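Local coordinates for protein beta-1,4-exocellulase (Thermobifida fusca, PDB 4B4H) that probably hydrolyses beta-1,4-glycosidic bonds of cellulose as a cellobiohydrolase, through this family 6 glycoside hydrolase catalytic domain, at residues W18-V31 with H403-N415. Sequence-based numbering, arbitrary orientation.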
loop_
_atom_site.group_PDB
_atom_site.type_symbol
_atom_site.label_atom_id
_atom_site.label_comp_id
_atom_site.label_asym_id
_atom_site.label_seq_id
_atom_site.Cartn_x
_atom_site.Cartn_y
_atom_site.Cartn_z
ATOM N N TRP A 18 -4.185 0.620 17.885
ATOM C CA TRP A 18 -5.183 0.162 16.916
ATOM C C TRP A 18 -6.127 -0.856 17.504
ATOM O O TRP A 18 -7.346 -0.771 17.326
ATOM C CB TRP A 18 -4.527 -0.393 15.648
ATOM C CG TRP A 18 -5.563 -0.943 14.690
ATOM C CD1 TRP A 18 -6.369 -0.233 13.808
ATOM C CD2 TRP A 18 -6.001 -2.341 14.556
ATOM N NE1 TRP A 18 -7.237 -1.074 13.143
ATOM C CE2 TRP A 18 -7.060 -2.347 13.543
ATOM C CE3 TRP A 18 -5.626 -3.542 15.141
ATOM C CZ2 TRP A 18 -7.698 -3.507 13.157
ATOM C CZ3 TRP A 18 -6.282 -4.711 14.741
ATOM C CH2 TRP A 18 -7.284 -4.692 13.766
ATOM N N SER A 19 -5.573 -1.838 18.211
ATOM C CA SER A 19 -6.377 -2.911 18.782
ATOM C C SER A 19 -7.531 -2.399 19.654
ATOM O O SER A 19 -8.629 -2.974 19.627
ATOM C CB SER A 19 -5.503 -3.877 19.586
ATOM O OG SER A 19 -6.289 -4.952 20.074
ATOM N N ALA A 20 -7.271 -1.337 20.419
ATOM C CA ALA A 20 -8.250 -0.793 21.356
ATOM C C ALA A 20 -9.435 -0.138 20.645
ATOM O O ALA A 20 -10.551 -0.149 21.160
ATOM C CB ALA A 20 -7.589 0.187 22.318
ATOM N N LYS A 21 -9.202 0.407 19.452
ATOM C CA LYS A 21 -10.291 0.993 18.663
ATOM C C LYS A 21 -11.128 -0.067 17.943
ATOM O O LYS A 21 -12.331 0.110 17.759
ATOM C CB LYS A 21 -9.749 2.008 17.655
ATOM C CG LYS A 21 -8.931 3.115 18.283
ATOM C CD LYS A 21 -8.306 3.990 17.215
ATOM C CE LYS A 21 -8.039 5.378 17.772
ATOM N NZ LYS A 21 -6.959 5.379 18.797
ATOM N N ALA A 22 -10.480 -1.160 17.543
ATOM C CA ALA A 22 -11.137 -2.262 16.850
ATOM C C ALA A 22 -12.036 -3.045 17.806
ATOM O O ALA A 22 -13.213 -3.285 17.499
ATOM C CB ALA A 22 -10.095 -3.176 16.214
ATOM N N ALA A 23 -11.484 -3.401 18.969
ATOM C CA ALA A 23 -12.218 -4.153 19.996
ATOM C C ALA A 23 -13.413 -3.382 20.556
ATOM O O ALA A 23 -14.348 -3.995 21.078
ATOM C CB ALA A 23 -11.287 -4.578 21.129
ATOM N N ALA A 24 -13.370 -2.051 20.457
ATOM C CA ALA A 24 -14.445 -1.193 20.962
ATOM C C ALA A 24 -15.680 -1.172 20.069
ATOM O O ALA A 24 -16.775 -0.844 20.526
ATOM C CB ALA A 24 -13.940 0.220 21.171
ATOM N N GLU A 25 -15.502 -1.493 18.791
ATOM C CA GLU A 25 -16.627 -1.566 17.862
ATOM C C GLU A 25 -17.382 -2.875 18.029
ATOM O O GLU A 25 -16.766 -3.905 18.283
ATOM C CB GLU A 25 -16.138 -1.444 16.423
ATOM C CG GLU A 25 -15.478 -0.113 16.125
ATOM C CD GLU A 25 -16.468 1.027 15.985
ATOM O OE1 GLU A 25 -17.695 0.776 15.947
ATOM O OE2 GLU A 25 -16.015 2.186 15.899
ATOM N N PRO A 26 -18.719 -2.841 17.875
ATOM C CA PRO A 26 -19.491 -4.085 17.956
ATOM C C PRO A 26 -18.899 -5.173 17.066
ATOM O O PRO A 26 -18.822 -5.017 15.850
ATOM C CB PRO A 26 -20.886 -3.671 17.464
ATOM C CG PRO A 26 -20.966 -2.216 17.762
ATOM C CD PRO A 26 -19.576 -1.670 17.614
ATOM N N GLY A 27 -18.438 -6.252 17.690
ATOM C CA GLY A 27 -17.852 -7.382 16.969
ATOM C C GLY A 27 -16.403 -7.189 16.563
ATOM O O GLY A 27 -15.802 -8.074 15.956
ATOM N N GLY A 28 -15.842 -6.033 16.914
ATOM C CA GLY A 28 -14.462 -5.702 16.579
ATOM C C GLY A 28 -13.409 -6.572 17.242
ATOM O O GLY A 28 -12.286 -6.656 16.763
ATOM N N SER A 29 -13.757 -7.232 18.345
ATOM C CA SER A 29 -12.782 -8.089 19.028
ATOM C C SER A 29 -12.277 -9.223 18.138
ATOM O O SER A 29 -11.144 -9.688 18.306
ATOM C CB SER A 29 -13.331 -8.633 20.353
ATOM O OG SER A 29 -14.338 -9.605 20.120
ATOM N N ALA A 30 -13.114 -9.637 17.182
ATOM C CA ALA A 30 -12.807 -10.720 16.243
ATOM C C ALA A 30 -11.551 -10.450 15.417
ATOM O O ALA A 30 -10.874 -11.376 14.975
ATOM C CB ALA A 30 -13.989 -10.967 15.324
ATOM N N VAL A 31 -11.250 -9.176 15.217
ATOM C CA VAL A 31 -10.065 -8.796 14.454
ATOM C C VAL A 31 -9.101 -7.915 15.228
ATOM O O VAL A 31 -8.080 -7.528 14.695
ATOM C CB VAL A 31 -10.422 -8.114 13.112
ATOM C CG1 VAL A 31 -11.067 -9.106 12.161
ATOM C CG2 VAL A 31 -11.322 -6.906 13.334
ATOM N N HIS A 403 -7.697 9.078 11.345
ATOM C CA HIS A 403 -8.677 9.190 12.423
ATOM C C HIS A 403 -9.657 8.066 12.303
ATOM O O HIS A 403 -9.916 7.589 11.215
ATOM C CB HIS A 403 -9.410 10.523 12.335
ATOM C CG HIS A 403 -8.628 11.692 12.884
ATOM N ND1 HIS A 403 -9.223 12.723 13.510
ATOM C CD2 HIS A 403 -7.257 11.953 12.909
ATOM C CE1 HIS A 403 -8.285 13.615 13.896
ATOM N NE2 HIS A 403 -7.084 13.139 13.536
ATOM N N TRP A 404 -10.215 7.645 13.428
ATOM C CA TRP A 404 -11.111 6.506 13.437
ATOM C C TRP A 404 -12.381 6.749 12.651
ATOM O O TRP A 404 -13.033 7.780 12.825
ATOM C CB TRP A 404 -11.438 6.094 14.865
ATOM C CG TRP A 404 -12.016 4.713 14.873
ATOM C CD1 TRP A 404 -13.335 4.351 15.101
ATOM C CD2 TRP A 404 -11.318 3.464 14.557
ATOM N NE1 TRP A 404 -13.491 2.993 14.979
ATOM C CE2 TRP A 404 -12.317 2.404 14.654
ATOM C CE3 TRP A 404 -10.008 3.133 14.215
ATOM C CZ2 TRP A 404 -11.998 1.076 14.437
ATOM C CZ3 TRP A 404 -9.696 1.794 13.995
ATOM C CH2 TRP A 404 -10.665 0.790 14.106
ATOM N N PHE A 405 -12.738 5.809 11.774
ATOM C CA PHE A 405 -13.911 5.951 10.900
ATOM C C PHE A 405 -14.852 4.783 11.167
ATOM O O PHE A 405 -14.705 3.716 10.566
ATOM C CB PHE A 405 -13.438 5.976 9.439
ATOM C CG PHE A 405 -14.479 6.404 8.428
ATOM C CD1 PHE A 405 -15.742 6.856 8.793
ATOM C CD2 PHE A 405 -14.164 6.362 7.071
ATOM C CE1 PHE A 405 -16.672 7.239 7.829
ATOM C CE2 PHE A 405 -15.080 6.741 6.106
ATOM C CZ PHE A 405 -16.345 7.182 6.481
ATOM N N SER A 406 -15.799 4.985 12.090
ATOM C CA SER A 406 -16.612 3.883 12.619
ATOM C C SER A 406 -17.562 3.274 11.586
ATOM O O SER A 406 -17.631 2.044 11.431
ATOM C CB SER A 406 -17.377 4.316 13.877
ATOM O OG SER A 406 -17.973 3.189 14.502
ATOM N N ALA A 407 -18.308 4.125 10.887
ATOM C CA ALA A 407 -19.123 3.665 9.771
ATOM C C ALA A 407 -18.324 2.763 8.808
ATOM O O ALA A 407 -18.791 1.680 8.435
ATOM C CB ALA A 407 -19.762 4.842 9.041
ATOM N N GLN A 408 -17.108 3.168 8.456
ATOM C CA GLN A 408 -16.268 2.360 7.575
ATOM C C GLN A 408 -15.793 1.063 8.224
ATOM O O GLN A 408 -15.728 0.034 7.555
ATOM C CB GLN A 408 -15.064 3.165 7.088
ATOM C CG GLN A 408 -14.335 2.555 5.893
ATOM C CD GLN A 408 -12.917 3.074 5.737
ATOM O OE1 GLN A 408 -12.267 3.450 6.707
ATOM N NE2 GLN A 408 -12.436 3.086 4.504
ATOM N N PHE A 409 -15.445 1.108 9.508
ATOM C CA PHE A 409 -15.024 -0.127 10.174
ATOM C C PHE A 409 -16.158 -1.162 10.247
ATOM O O PHE A 409 -15.956 -2.338 9.939
ATOM C CB PHE A 409 -14.417 0.123 11.558
ATOM C CG PHE A 409 -13.928 -1.130 12.230
ATOM C CD1 PHE A 409 -12.618 -1.587 12.041
ATOM C CD2 PHE A 409 -14.781 -1.857 13.064
ATOM C CE1 PHE A 409 -12.178 -2.747 12.669
ATOM C CE2 PHE A 409 -14.341 -3.022 13.678
ATOM C CZ PHE A 409 -13.042 -3.456 13.485
ATOM N N ARG A 410 -17.342 -0.729 10.667
ATOM C CA ARG A 410 -18.504 -1.630 10.684
ATOM C C ARG A 410 -18.788 -2.271 9.319
ATOM O O ARG A 410 -19.091 -3.467 9.240
ATOM C CB ARG A 410 -19.757 -0.910 11.196
ATOM C CG ARG A 410 -19.690 -0.562 12.666
ATOM C CD ARG A 410 -20.706 0.500 13.029
ATOM N NE ARG A 410 -22.097 0.059 12.921
ATOM C CZ ARG A 410 -23.107 0.851 12.551
ATOM N NH1 ARG A 410 -22.882 2.121 12.230
ATOM N NH2 ARG A 410 -24.341 0.375 12.489
ATOM N N GLU A 411 -18.708 -1.485 8.251
ATOM C CA GLU A 411 -18.884 -1.981 6.891
ATOM C C GLU A 411 -17.774 -2.941 6.487
ATOM O O GLU A 411 -18.043 -4.034 5.968
ATOM C CB GLU A 411 -18.954 -0.840 5.880
ATOM C CG GLU A 411 -19.268 -1.330 4.478
ATOM C CD GLU A 411 -19.535 -0.211 3.501
ATOM O OE1 GLU A 411 -18.588 0.523 3.132
ATOM O OE2 GLU A 411 -20.700 -0.092 3.076
ATOM N N LEU A 412 -16.528 -2.536 6.725
ATOM C CA LEU A 412 -15.384 -3.400 6.438
ATOM C C LEU A 412 -15.540 -4.718 7.156
ATOM O O LEU A 412 -15.279 -5.759 6.577
ATOM C CB LEU A 412 -14.051 -2.750 6.820
ATOM C CG LEU A 412 -13.549 -1.576 5.959
ATOM C CD1 LEU A 412 -12.416 -0.812 6.628
ATOM C CD2 LEU A 412 -13.145 -1.985 4.546
ATOM N N LEU A 413 -15.968 -4.639 8.417
ATOM C CA LEU A 413 -16.143 -5.810 9.252
ATOM C C LEU A 413 -17.251 -6.727 8.733
ATOM O O LEU A 413 -17.056 -7.931 8.704
ATOM C CB LEU A 413 -16.416 -5.398 10.696
ATOM C CG LEU A 413 -16.400 -6.502 11.748
ATOM C CD1 LEU A 413 -14.970 -6.926 12.032
ATOM C CD2 LEU A 413 -17.060 -6.033 13.025
ATOM N N ALA A 414 -18.393 -6.178 8.319
ATOM C CA ALA A 414 -19.498 -7.025 7.836
ATOM C C ALA A 414 -19.205 -7.636 6.461
ATOM O O ALA A 414 -19.765 -8.680 6.080
ATOM C CB ALA A 414 -20.812 -6.247 7.820
ATOM N N ASN A 415 -18.309 -6.998 5.719
ATOM C CA ASN A 415 -17.975 -7.423 4.362
ATOM C C ASN A 415 -16.677 -8.237 4.274
ATOM O O ASN A 415 -16.185 -8.530 3.190
ATOM C CB ASN A 415 -17.943 -6.204 3.432
ATOM C CG ASN A 415 -19.322 -5.680 3.105
ATOM O OD1 ASN A 415 -20.325 -6.359 3.313
ATOM N ND2 ASN A 415 -19.381 -4.449 2.577
#
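In the family 6 catalytic domain, helix 16-24 and the type II turn after it, Glu25 to Gly28, pack on the C-terminal helix 406-414, with Trp404 and Glu25 at the join. Lys21 CB lies over one face of the Trp404 six-membered ring, 3.6 Å from its centroid, a CH-pi contact. At the ring edge Trp404 NE1 donates to Glu25 OE2 at 2.8 Å, nearly in the indole plane, from the anti side. Ser406 OG donates to the same oxygen at 2.6 Å, from the syn side and 27° out of the carboxylate plane. The Glu25 chain bends at chi2 (-75°), which turns its carboxylate toward both donors. Were Trp404 an alanine, Glu25 OE2 would probably lose one of its two donors, and Lys21 CB its ring. Glu25 CG also lies 3.6 Å from Phe409 CD2. At the far end of the same ring, Val31 CG2 lies 3.9 Å from Phe409 CZ. Trp18 meets Trp404 obliquely, NE1 to CZ3 3.9 Å, and its NE1 hydrogen-bonds to Pro355 O. The Trp18 side chain is about 4 Å from that of Glu357, predicted to bind substrate. Backbone hydrogen bonds tie His403 to Ser358 and Phe405 to Gly356, so the contact borders the loop after strand 346-350.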